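Local coordinates for putative PAS/PAC sensor protein (Nakamurella multipartita DSM 44233, PDB 6HMJ), which acts as a blue-light receptor of the light-oxygen-voltage class, carrying flavin mononucleotide and mediating RNA binding and translational regulation, at residues A[80-83]-A[87-90]; A[26-31]-A[36-41]; A[32-37]-A[49-54]; A[159-164]-A[173-178]. All coordinates share one frame; numbering follows the deposited sequence.

Contact 1. Residues A[80-83]-A[87-90]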
loop_
_atom_site.group_PDB
_atom_site.type_symbol
_atom_site.label_atom_id
_atom_site.label_comp_id
_atom_site.label_asym_id
_atom_site.label_seq_id
_atom_site.Cartn_x
_atom_site.Cartn_y
_atom_site.Cartn_z
ATOM N N LEU A 80 51.017 -5.384 -1.382
ATOM C CA LEU A 80 51.660 -6.479 -2.100
ATOM C C LEU A 80 51.588 -6.149 -3.584
ATOM O O LEU A 80 50.497 -5.931 -4.120
ATOM C CB LEU A 80 50.986 -7.821 -1.800
ATOM C CG LEU A 80 51.217 -8.400 -0.400
ATOM C CD1 LEU A 80 50.446 -9.700 -0.230
ATOM C CD2 LEU A 80 52.693 -8.623 -0.116
ATOM N N LEU A 81 52.742 -6.115 -4.241
ATOM C CA LEU A 81 52.807 -5.754 -5.652
ATOM C C LEU A 81 52.428 -6.935 -6.538
ATOM O O LEU A 81 52.928 -8.050 -6.351
ATOM C CB LEU A 81 54.206 -5.250 -5.996
ATOM C CG LEU A 81 54.696 -4.136 -5.066
ATOM C CD1 LEU A 81 56.131 -3.753 -5.386
ATOM C CD2 LEU A 81 53.781 -2.921 -5.131
ATOM N N THR A 82 51.552 -6.683 -7.510
ATOM C CA THR A 82 51.082 -7.703 -8.438
ATOM C C THR A 82 51.511 -7.358 -9.857
ATOM O O THR A 82 51.238 -6.255 -10.342
ATOM C CB THR A 82 49.557 -7.834 -8.381
ATOM O OG1 THR A 82 49.127 -7.870 -7.016
ATOM C CG2 THR A 82 49.103 -9.102 -9.091
ATOM N N ALA A 83 52.171 -8.307 -10.518
ATOM C CA ALA A 83 52.653 -8.101 -11.880
ATOM C C ALA A 83 51.491 -7.791 -12.815
ATOM O O ALA A 83 50.607 -8.628 -13.022
ATOM C CB ALA A 83 53.415 -9.333 -12.362
ATOM N N PRO A 87 48.321 -3.095 -6.755
ATOM C CA PRO A 87 48.710 -3.764 -5.507
ATOM C C PRO A 87 47.509 -4.119 -4.642
ATOM O O PRO A 87 46.447 -3.494 -4.717
ATOM C CB PRO A 87 49.605 -2.731 -4.811
ATOM C CG PRO A 87 50.110 -1.872 -5.899
ATOM C CD PRO A 87 49.013 -1.804 -6.917
ATOM N N ARG A 88 47.699 -5.149 -3.794
ATOM C CA ARG A 88 46.683 -5.584 -2.854
ATOM C C ARG A 88 47.012 -5.092 -1.449
ATOM O O ARG A 88 48.187 -4.978 -1.085
ATOM C CB ARG A 88 46.574 -7.112 -2.829
ATOM C CG ARG A 88 46.164 -7.739 -4.148
ATOM C CD ARG A 88 47.346 -8.424 -4.801
ATOM N NE ARG A 88 47.800 -9.578 -4.030
ATOM C CZ ARG A 88 48.998 -10.142 -4.153
ATOM N NH1 ARG A 88 49.879 -9.659 -5.020
ATOM N NH2 ARG A 88 49.316 -11.190 -3.406
ATOM N N PRO A 89 46.005 -4.792 -0.632
ATOM C CA PRO A 89 46.283 -4.442 0.765
ATOM C C PRO A 89 46.711 -5.672 1.546
ATOM O O PRO A 89 46.188 -6.770 1.345
ATOM C CB PRO A 89 44.944 -3.894 1.265
ATOM C CG PRO A 89 43.933 -4.619 0.449
ATOM C CD PRO A 89 44.558 -4.813 -0.913
ATOM N N ALA A 90 47.672 -5.482 2.446
ATOM C CA ALA A 90 48.237 -6.601 3.179
ATOM C C ALA A 90 48.661 -6.146 4.567
ATOM O O ALA A 90 48.649 -4.957 4.893
ATOM C CB ALA A 90 49.423 -7.212 2.426
#
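The backbone oxygen of L80 is met by two donors from 87-90. The amide of R88 supplies the stronger one, with R88 N 2.9 Å from L80 O and an angle of 158° at the hydrogen. The other is a CA-H contact, P87 CA standing 3.1 Å from L80 O and much more bent, at 120°. L80 N returns a bond of 2.9 Å to R88 O, which makes L80 and R88 a hydrogen-bonded antiparallel pair with side chains on the same face of the sheet. The pair belongs to the hairpin of strands 74-82 and 85-97 in the five-stranded antiparallel sheet of an N-terminal PAS domain, 74-82 being an outermost strand within this chain. On the face of L80 and R88, the arginine chain bends at its second and third torsions (chi3 66°) and folds back across the strand pair, so that L80 CB lies 3.8 Å above the centre of the guanidinium plane. T82 OG1 lies at the edge of that group, but its bond to R88 NH1 is doubtful. The firm polar partner of R88 is the carbonyl oxygen of V33, reached by NH2; NE makes a long, weak ion pair with D112. A90 CB packs 3.6 Å from L80 CG, while L81 CD2, off that face, rests 3.9 Å from P87 CG. A90 O also accepts from R116 of the second subunit.

Contact 2. Residues A[26-31]-A[36-41]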
loop_
_atom_site.group_PDB
_atom_site.type_symbol
_atom_site.label_atom_id
_atom_site.label_comp_id
_atom_site.label_asym_id
_atom_site.label_seq_id
_atom_site.Cartn_x
_atom_site.Cartn_y
_atom_site.Cartn_z
ATOM N N GLY A 26 60.365 -19.953 4.296
ATOM C CA GLY A 26 59.049 -19.509 3.868
ATOM C C GLY A 26 58.183 -20.682 3.442
ATOM O O GLY A 26 58.656 -21.615 2.794
ATOM N N SER A 27 56.909 -20.619 3.817
ATOM C CA SER A 27 55.980 -21.695 3.522
ATOM C C SER A 27 55.608 -21.698 2.042
ATOM O O SER A 27 55.748 -20.696 1.333
ATOM C CB SER A 27 54.713 -21.555 4.363
ATOM O OG SER A 27 53.894 -20.506 3.873
ATOM N N ASP A 28 55.126 -22.854 1.579
ATOM C CA ASP A 28 54.565 -22.929 0.237
ATOM C C ASP A 28 53.475 -21.882 0.054
ATOM O O ASP A 28 53.353 -21.273 -1.016
ATOM C CB ASP A 28 54.005 -24.326 -0.038
ATOM C CG ASP A 28 55.063 -25.405 0.049
ATOM O OD1 ASP A 28 56.223 -25.074 0.375
ATOM O OD2 ASP A 28 54.756 -26.564 -0.304
ATOM N N GLU A 29 52.669 -21.661 1.093
ATOM C CA GLU A 29 51.590 -20.686 1.004
ATOM C C GLU A 29 52.123 -19.268 0.866
ATOM O O GLU A 29 51.491 -18.433 0.208
ATOM C CB GLU A 29 50.686 -20.816 2.226
ATOM C CG GLU A 29 50.001 -22.176 2.325
ATOM C CD GLU A 29 50.775 -23.181 3.164
ATOM O OE1 GLU A 29 51.557 -22.760 4.043
ATOM O OE2 GLU A 29 50.589 -24.396 2.948
ATOM N N LEU A 30 53.273 -18.969 1.474
ATOM C CA LEU A 30 53.870 -17.649 1.302
ATOM C C LEU A 30 54.282 -17.427 -0.147
ATOM O O LEU A 30 54.066 -16.346 -0.705
ATOM C CB LEU A 30 55.065 -17.479 2.240
ATOM C CG LEU A 30 55.887 -16.194 2.086
ATOM C CD1 LEU A 30 55.000 -14.962 1.987
ATOM C CD2 LEU A 30 56.856 -16.045 3.249
ATOM N N ALA A 31 54.873 -18.444 -0.778
ATOM C CA ALA A 31 55.205 -18.329 -2.193
ATOM C C ALA A 31 53.970 -17.998 -3.022
ATOM O O ALA A 31 54.013 -17.122 -3.895
ATOM C CB ALA A 31 55.846 -19.627 -2.684
ATOM N N PHE A 36 53.829 -16.934 -6.810
ATOM C CA PHE A 36 54.692 -17.972 -7.348
ATOM C C PHE A 36 54.312 -19.318 -6.756
ATOM O O PHE A 36 53.904 -19.406 -5.596
ATOM C CB PHE A 36 56.171 -17.716 -7.025
ATOM C CG PHE A 36 56.782 -16.587 -7.793
ATOM C CD1 PHE A 36 56.896 -15.333 -7.220
ATOM C CD2 PHE A 36 57.260 -16.779 -9.078
ATOM C CE1 PHE A 36 57.468 -14.287 -7.916
ATOM C CE2 PHE A 36 57.835 -15.736 -9.781
ATOM C CZ PHE A 36 57.939 -14.488 -9.199
ATOM N N ALA A 37 54.444 -20.369 -7.559
ATOM C CA ALA A 37 54.325 -21.701 -6.999
ATOM C C ALA A 37 55.526 -21.932 -6.081
ATOM O O ALA A 37 56.584 -21.326 -6.268
ATOM C CB ALA A 37 54.287 -22.757 -8.096
ATOM N N PRO A 38 55.394 -22.805 -5.082
ATOM C CA PRO A 38 56.510 -22.974 -4.134
ATOM C C PRO A 38 57.823 -23.360 -4.794
ATOM O O PRO A 38 58.888 -22.889 -4.372
ATOM C CB PRO A 38 55.998 -24.072 -3.190
ATOM C CG PRO A 38 54.511 -23.999 -3.298
ATOM C CD PRO A 38 54.219 -23.612 -4.710
ATOM N N GLY A 39 57.782 -24.207 -5.823
ATOM C CA GLY A 39 58.992 -24.624 -6.512
ATOM C C GLY A 39 59.604 -23.575 -7.418
ATOM O O GLY A 39 60.795 -23.669 -7.736
ATOM N N ASP A 40 58.823 -22.580 -7.842
ATOM C CA ASP A 40 59.323 -21.579 -8.777
ATOM C C ASP A 40 60.318 -20.603 -8.160
ATOM O O ASP A 40 61.095 -19.991 -8.901
ATOM C CB ASP A 40 58.155 -20.787 -9.371
ATOM C CG ASP A 40 57.178 -21.665 -10.125
ATOM O OD1 ASP A 40 57.571 -22.773 -10.549
ATOM O OD2 ASP A 40 56.016 -21.240 -10.302
ATOM N N VAL A 41 60.318 -20.431 -6.840
ATOM C CA VAL A 41 61.096 -19.369 -6.216
ATOM C C VAL A 41 61.723 -19.861 -4.921
ATOM O O VAL A 41 61.159 -20.691 -4.204
ATOM C CB VAL A 41 60.223 -18.117 -5.950
ATOM C CG1 VAL A 41 60.900 -17.175 -4.962
ATOM C CG2 VAL A 41 59.937 -17.393 -7.255
#
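P38 CB stands over one face of the D28 carboxylate, 3.6 Å from D28 CG. The two side chains meet at about a right angle, and P38 CG lies 3.3 Å from D28 CB. The F36 ring, by contrast, carries V41 CG2 over one face, displaced toward the rim; of its side chain, only CB comes near helix 28-34, with F36 CB 3.8 Å from A31 O. That oxygen accepts the amide of F36 at 2.9 Å from F36 N, with the donor 38° out of the carbonyl plane. This is the 6-to-1 bond of a Schellman motif closing helix 28-34, a short helix of the PAS domain, and it turns the chain back along the helix it has just left. A31 CB is thereby brought to 3.7 Å from P38 CA. The first turn of the helix is held by S27 at the N-cap: with its hydroxyl beside the carbonyl carbon and the backbone N (chi1 74°), S27 OG accepts from L30 N at 2.9 Å. In the returning loop, A37 N reaches D40 OD2 at 3.3 Å from above the carboxylate plane, while D40 N bonds back to A37 O. L43 covers A31 and L30, and E29 forms a salt bridge with R72 of the second subunit.

Contact 3. Residues A[32-37]-A[49-54]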
loop_
_atom_site.group_PDB
_atom_site.type_symbol
_atom_site.label_atom_id
_atom_site.label_comp_id
_atom_site.label_asym_id
_atom_site.label_seq_id
_atom_site.Cartn_x
_atom_site.Cartn_y
_atom_site.Cartn_z
ATOM N N LEU A 32 52.853 -18.678 -2.753
ATOM C CA LEU A 32 51.636 -18.443 -3.524
ATOM C C LEU A 32 51.093 -17.039 -3.294
ATOM O O LEU A 32 50.663 -16.374 -4.244
ATOM C CB LEU A 32 50.581 -19.490 -3.173
ATOM C CG LEU A 32 50.855 -20.898 -3.708
ATOM C CD1 LEU A 32 50.005 -21.925 -2.981
ATOM C CD2 LEU A 32 50.599 -20.953 -5.208
ATOM N N VAL A 33 51.094 -16.572 -2.043
ATOM C CA VAL A 33 50.620 -15.221 -1.761
ATOM C C VAL A 33 51.389 -14.204 -2.592
ATOM O O VAL A 33 50.809 -13.253 -3.131
ATOM C CB VAL A 33 50.733 -14.918 -0.255
ATOM C CG1 VAL A 33 50.545 -13.429 0.003
ATOM C CG2 VAL A 33 49.708 -15.723 0.526
ATOM N N LEU A 34 52.709 -14.379 -2.704
ATOM C CA LEU A 34 53.510 -13.424 -3.458
ATOM C C LEU A 34 53.239 -13.522 -4.956
ATOM O O LEU A 34 53.339 -12.515 -5.666
ATOM C CB LEU A 34 54.993 -13.645 -3.158
ATOM C CG LEU A 34 55.388 -13.485 -1.684
ATOM C CD1 LEU A 34 56.883 -13.708 -1.482
ATOM C CD2 LEU A 34 54.975 -12.121 -1.143
ATOM N N GLY A 35 52.888 -14.711 -5.452
ATOM C CA GLY A 35 52.544 -14.875 -6.853
ATOM C C GLY A 35 53.349 -15.945 -7.560
ATOM O O GLY A 35 53.533 -15.885 -8.780
ATOM N N PHE A 36 53.829 -16.934 -6.810
ATOM C CA PHE A 36 54.692 -17.972 -7.348
ATOM C C PHE A 36 54.312 -19.318 -6.756
ATOM O O PHE A 36 53.904 -19.406 -5.596
ATOM C CB PHE A 36 56.171 -17.716 -7.025
ATOM C CG PHE A 36 56.782 -16.587 -7.793
ATOM C CD1 PHE A 36 56.896 -15.333 -7.220
ATOM C CD2 PHE A 36 57.260 -16.779 -9.078
ATOM C CE1 PHE A 36 57.468 -14.287 -7.916
ATOM C CE2 PHE A 36 57.835 -15.736 -9.781
ATOM C CZ PHE A 36 57.939 -14.488 -9.199
ATOM N N ALA A 37 54.444 -20.369 -7.559
ATOM C CA ALA A 37 54.325 -21.701 -6.999
ATOM C C ALA A 37 55.526 -21.932 -6.081
ATOM O O ALA A 37 56.584 -21.326 -6.268
ATOM C CB ALA A 37 54.287 -22.757 -8.096
ATOM N N LEU A 49 60.535 -8.323 0.472
ATOM C CA LEU A 49 60.564 -6.873 0.308
ATOM C C LEU A 49 60.371 -6.459 -1.144
ATOM O O LEU A 49 59.850 -5.370 -1.413
ATOM C CB LEU A 49 61.875 -6.305 0.847
ATOM C CG LEU A 49 62.063 -6.439 2.359
ATOM C CD1 LEU A 49 63.542 -6.524 2.710
ATOM C CD2 LEU A 49 61.383 -5.296 3.102
ATOM N N ALA A 50 60.788 -7.301 -2.091
ATOM C CA ALA A 50 60.623 -6.975 -3.502
ATOM C C ALA A 50 59.158 -6.962 -3.923
ATOM O O ALA A 50 58.827 -6.342 -4.940
ATOM C CB ALA A 50 61.408 -7.963 -4.369
ATOM N N HIS A 51 58.281 -7.631 -3.175
ATOM C CA HIS A 51 56.849 -7.604 -3.449
ATOM C C HIS A 51 56.096 -6.604 -2.579
ATOM O O HIS A 51 54.871 -6.506 -2.694
ATOM C CB HIS A 51 56.245 -8.999 -3.262
ATOM C CG HIS A 51 56.739 -10.009 -4.250
ATOM N ND1 HIS A 51 57.717 -10.931 -3.946
ATOM C CD2 HIS A 51 56.393 -10.238 -5.538
ATOM C CE1 HIS A 51 57.949 -11.687 -5.005
ATOM N NE2 HIS A 51 57.160 -11.287 -5.985
ATOM N N LEU A 52 56.790 -5.876 -1.710
ATOM C CA LEU A 52 56.197 -4.753 -1.001
ATOM C C LEU A 52 56.440 -3.466 -1.782
ATOM O O LEU A 52 57.328 -3.383 -2.635
ATOM C CB LEU A 52 56.759 -4.615 0.414
ATOM C CG LEU A 52 56.232 -5.563 1.495
ATOM C CD1 LEU A 52 56.416 -7.025 1.141
ATOM C CD2 LEU A 52 56.915 -5.249 2.818
ATOM N N HIS A 53 55.647 -2.457 -1.472
ATOM C CA HIS A 53 55.842 -1.173 -2.127
ATOM C C HIS A 53 57.070 -0.480 -1.539
ATOM O O HIS A 53 57.310 -0.573 -0.332
ATOM C CB HIS A 53 54.609 -0.288 -1.961
ATOM C CG HIS A 53 54.642 0.952 -2.797
ATOM N ND1 HIS A 53 55.134 2.153 -2.334
ATOM C CD2 HIS A 53 54.252 1.174 -4.075
ATOM C CE1 HIS A 53 55.042 3.062 -3.287
ATOM N NE2 HIS A 53 54.511 2.494 -4.354
ATOM N N PRO A 54 57.878 0.201 -2.371
ATOM C CA PRO A 54 59.061 0.898 -1.849
ATOM C C PRO A 54 58.824 1.629 -0.537
ATOM O O PRO A 54 59.700 1.650 0.333
ATOM C CB PRO A 54 59.397 1.878 -2.980
ATOM C CG PRO A 54 59.004 1.140 -4.215
ATOM C CD PRO A 54 57.814 0.268 -3.844
#
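L34 and H51 each hold CG beside the backbone N and anti to the carbonyl carbon (chi1 -60° and -66°), and with both side chains setting out toward the other segment they meet at about a right angle. L34 CB stands over the centre of the imidazole, 4.0 Å from its centroid, in a CH-pi contact, and L34 CD1 comes to 3.8 Å from H51 ND1. F36 arrives at the edge instead: its CE1 is 3.6 Å from H51 NE2, and the rings meet rim to rim, planes at 69°. G35, with positive phi, is the C-prime residue of the Schellman motif that ends helix 28-34, and the reversal there lets both L34 and F36 reach one histidine. H51 ND1 is bonded to the carbonyl oxygen of V47, which fixes the ring's rotation. Without the imidazole, as with an alanine here, L34 and F36 would probably lose their shared partner and V47 O this bond. The backbone of H51 is hydrogen-bonded to L81, the adjacent L52 packs on W60 of helix 54-70 and on H78, and V33 lies on L80, so the end of helix 28-34 and the turn after helix 45-50 both rest on strand 74-82.

Contact 4. Residues A[159-164]-A[173-178]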
loop_
_atom_site.group_PDB
_atom_site.type_symbol
_atom_site.label_atom_id
_atom_site.label_comp_id
_atom_site.label_asym_id
_atom_site.label_seq_id
_atom_site.Cartn_x
_atom_site.Cartn_y
_atom_site.Cartn_z
ATOM N N ALA A 159 2.068 11.286 -8.621
ATOM C CA ALA A 159 2.111 12.743 -8.559
ATOM C C ALA A 159 1.429 13.259 -7.299
ATOM O O ALA A 159 1.928 14.188 -6.652
ATOM C CB ALA A 159 1.461 13.340 -9.807
ATOM N N LEU A 160 0.293 12.661 -6.924
ATOM C CA LEU A 160 -0.396 13.073 -5.707
ATOM C C LEU A 160 0.444 12.777 -4.473
ATOM O O LEU A 160 0.460 13.566 -3.521
ATOM C CB LEU A 160 -1.753 12.377 -5.597
ATOM C CG LEU A 160 -2.877 12.898 -6.492
ATOM C CD1 LEU A 160 -4.112 12.030 -6.339
ATOM C CD2 LEU A 160 -3.200 14.347 -6.173
ATOM N N LEU A 161 1.124 11.630 -4.456
ATOM C CA LEU A 161 2.027 11.328 -3.351
ATOM C C LEU A 161 3.136 12.367 -3.255
ATOM O O LEU A 161 3.517 12.780 -2.153
ATOM C CB LEU A 161 2.613 9.927 -3.519
ATOM C CG LEU A 161 1.685 8.757 -3.192
ATOM C CD1 LEU A 161 2.376 7.437 -3.491
ATOM C CD2 LEU A 161 1.246 8.797 -1.739
ATOM N N LYS A 162 3.674 12.799 -4.401
ATOM C CA LYS A 162 4.669 13.867 -4.389
ATOM C C LYS A 162 4.052 15.180 -3.923
ATOM O O LYS A 162 4.663 15.918 -3.142
ATOM C CB LYS A 162 5.286 14.033 -5.779
ATOM C CG LYS A 162 6.112 12.843 -6.242
ATOM C CD LYS A 162 7.001 13.197 -7.430
ATOM C CE LYS A 162 6.205 13.328 -8.720
ATOM N NZ LYS A 162 7.091 13.578 -9.891
ATOM N N TRP A 163 2.842 15.485 -4.398
ATOM C CA TRP A 163 2.161 16.709 -3.989
ATOM C C TRP A 163 1.946 16.737 -2.482
ATOM O O TRP A 163 2.280 17.722 -1.813
ATOM C CB TRP A 163 0.826 16.826 -4.726
ATOM C CG TRP A 163 -0.049 17.931 -4.223
ATOM C CD1 TRP A 163 -1.256 17.802 -3.593
ATOM C CD2 TRP A 163 0.211 19.336 -4.306
ATOM N NE1 TRP A 163 -1.760 19.040 -3.279
ATOM C CE2 TRP A 163 -0.880 19.998 -3.706
ATOM C CE3 TRP A 163 1.261 20.099 -4.828
ATOM C CZ2 TRP A 163 -0.950 21.386 -3.615
ATOM C CZ3 TRP A 163 1.189 21.478 -4.736
ATOM C CH2 TRP A 163 0.092 22.107 -4.135
ATOM N N HIS A 164 1.395 15.656 -1.926
ATOM C CA HIS A 164 1.104 15.624 -0.498
ATOM C C HIS A 164 2.375 15.547 0.337
ATOM O O HIS A 164 2.387 16.003 1.486
ATOM C CB HIS A 164 0.181 14.448 -0.184
ATOM C CG HIS A 164 -1.187 14.587 -0.777
ATOM N ND1 HIS A 164 -1.898 15.767 -0.729
ATOM C CD2 HIS A 164 -1.968 13.704 -1.442
ATOM C CE1 HIS A 164 -3.062 15.600 -1.331
ATOM N NE2 HIS A 164 -3.130 14.358 -1.772
ATOM N N ARG A 173 9.016 9.032 1.005
ATOM C CA ARG A 173 9.014 7.744 1.691
ATOM C C ARG A 173 8.365 7.854 3.065
ATOM O O ARG A 173 7.659 6.937 3.500
ATOM C CB ARG A 173 10.437 7.198 1.809
ATOM C CG ARG A 173 11.389 8.061 2.614
ATOM C CD ARG A 173 12.785 7.463 2.617
ATOM N NE ARG A 173 13.721 8.245 3.422
ATOM C CZ ARG A 173 14.457 9.256 2.965
ATOM N NH1 ARG A 173 14.378 9.631 1.695
ATOM N NH2 ARG A 173 15.276 9.897 3.789
ATOM N N ASP A 174 8.581 8.973 3.761
ATOM C CA ASP A 174 7.940 9.166 5.058
ATOM C C ASP A 174 6.435 9.325 4.903
ATOM O O ASP A 174 5.661 8.776 5.695
ATOM C CB ASP A 174 8.531 10.384 5.766
ATOM C CG ASP A 174 9.998 10.218 6.074
ATOM O OD1 ASP A 174 10.422 9.074 6.332
ATOM O OD2 ASP A 174 10.724 11.235 6.066
ATOM N N LEU A 175 6.001 10.073 3.887
ATOM C CA LEU A 175 4.576 10.186 3.607
ATOM C C LEU A 175 3.969 8.812 3.345
ATOM O O LEU A 175 2.925 8.462 3.907
ATOM C CB LEU A 175 4.348 11.104 2.405
ATOM C CG LEU A 175 2.877 11.354 2.050
ATOM C CD1 LEU A 175 2.306 12.470 2.919
ATOM C CD2 LEU A 175 2.708 11.668 0.570
ATOM N N ALA A 176 4.614 8.022 2.483
ATOM C CA ALA A 176 4.099 6.701 2.144
ATOM C C ALA A 176 3.887 5.854 3.391
ATOM O O ALA A 176 2.829 5.239 3.567
ATOM C CB ALA A 176 5.053 6.002 1.175
ATOM N N THR A 177 4.885 5.809 4.275
ATOM C CA THR A 177 4.736 5.046 5.509
ATOM C C THR A 177 3.616 5.609 6.372
ATOM O O THR A 177 2.822 4.853 6.943
ATOM C CB THR A 177 6.052 5.041 6.287
ATOM O OG1 THR A 177 7.026 4.277 5.569
ATOM C CG2 THR A 177 5.857 4.429 7.670
ATOM N N GLY A 178 3.533 6.936 6.476
ATOM C CA GLY A 178 2.484 7.538 7.280
ATOM C C GLY A 178 1.098 7.248 6.741
ATOM O O GLY A 178 0.158 7.027 7.509
#
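L175 reaches across from helix 172-185 and sets its two methyl groups against helix 154-167. CD2 does most of the touching: it lies 4.0 Å from L161 CD2, where the two leucine side chains run slantwise to each other, and L175 CD2 is also 3.8 Å from H164 CB. The other branch sits alongside the main chain, L175 CD1 being 3.8 Å from H164 O. The leucine extends with CG anti to the backbone N (chi1 -177°), which carries the fork straight toward the facing helix and between L161 and H164, one turn apart. These two helices fall in the ANTAR region, a family module of helices generally associated with RNA binding, and their buried contact is apolar packing between consecutive helices of that bundle. Cutting the L175 side chain back to an alanine is likely to open a gap between the helices and leave the CD2 methyl of L161 and the CB of H164 without their mate. H164 gives the contact only its CB and its carbonyl; its ring turns away, stacks with F200 and bonds through NE2 to Q359 of helix 351-372. L161 is backed by V146 and the neighbouring A176 by I139 and A142, all on the long helix 114-149, while S168 and M203 also touch L175. Within helix 154-167, H164 N bonds to L160 O at 2.8 Å as part of the regular helix, and L160 is itself packed on L363.

Overall arrangement
Three of the four contacts gather in the N-terminal PAS domain. Contact 1 and contact 3 have centres 7 Å apart and touch, through R88 NH2 to V33 O and L81 N to H51 O; contact 2, 10 Å from contact 3 between centres, shares helix 28-34 with it. Contacts 2 and 3 overlap in sequence at F36 and A37, and contact 1 follows; contact 3 joins the helix-and-loop region to the hairpin, while contact 2 does not touch contact 1. Contact 4 comes last, within the ANTAR region, its centre 49 to 61 Å from the others. Helix 114-149 spans the distance between the two modules, and all four contacts lie away from the flavin pocket of the C-terminal PAS domain.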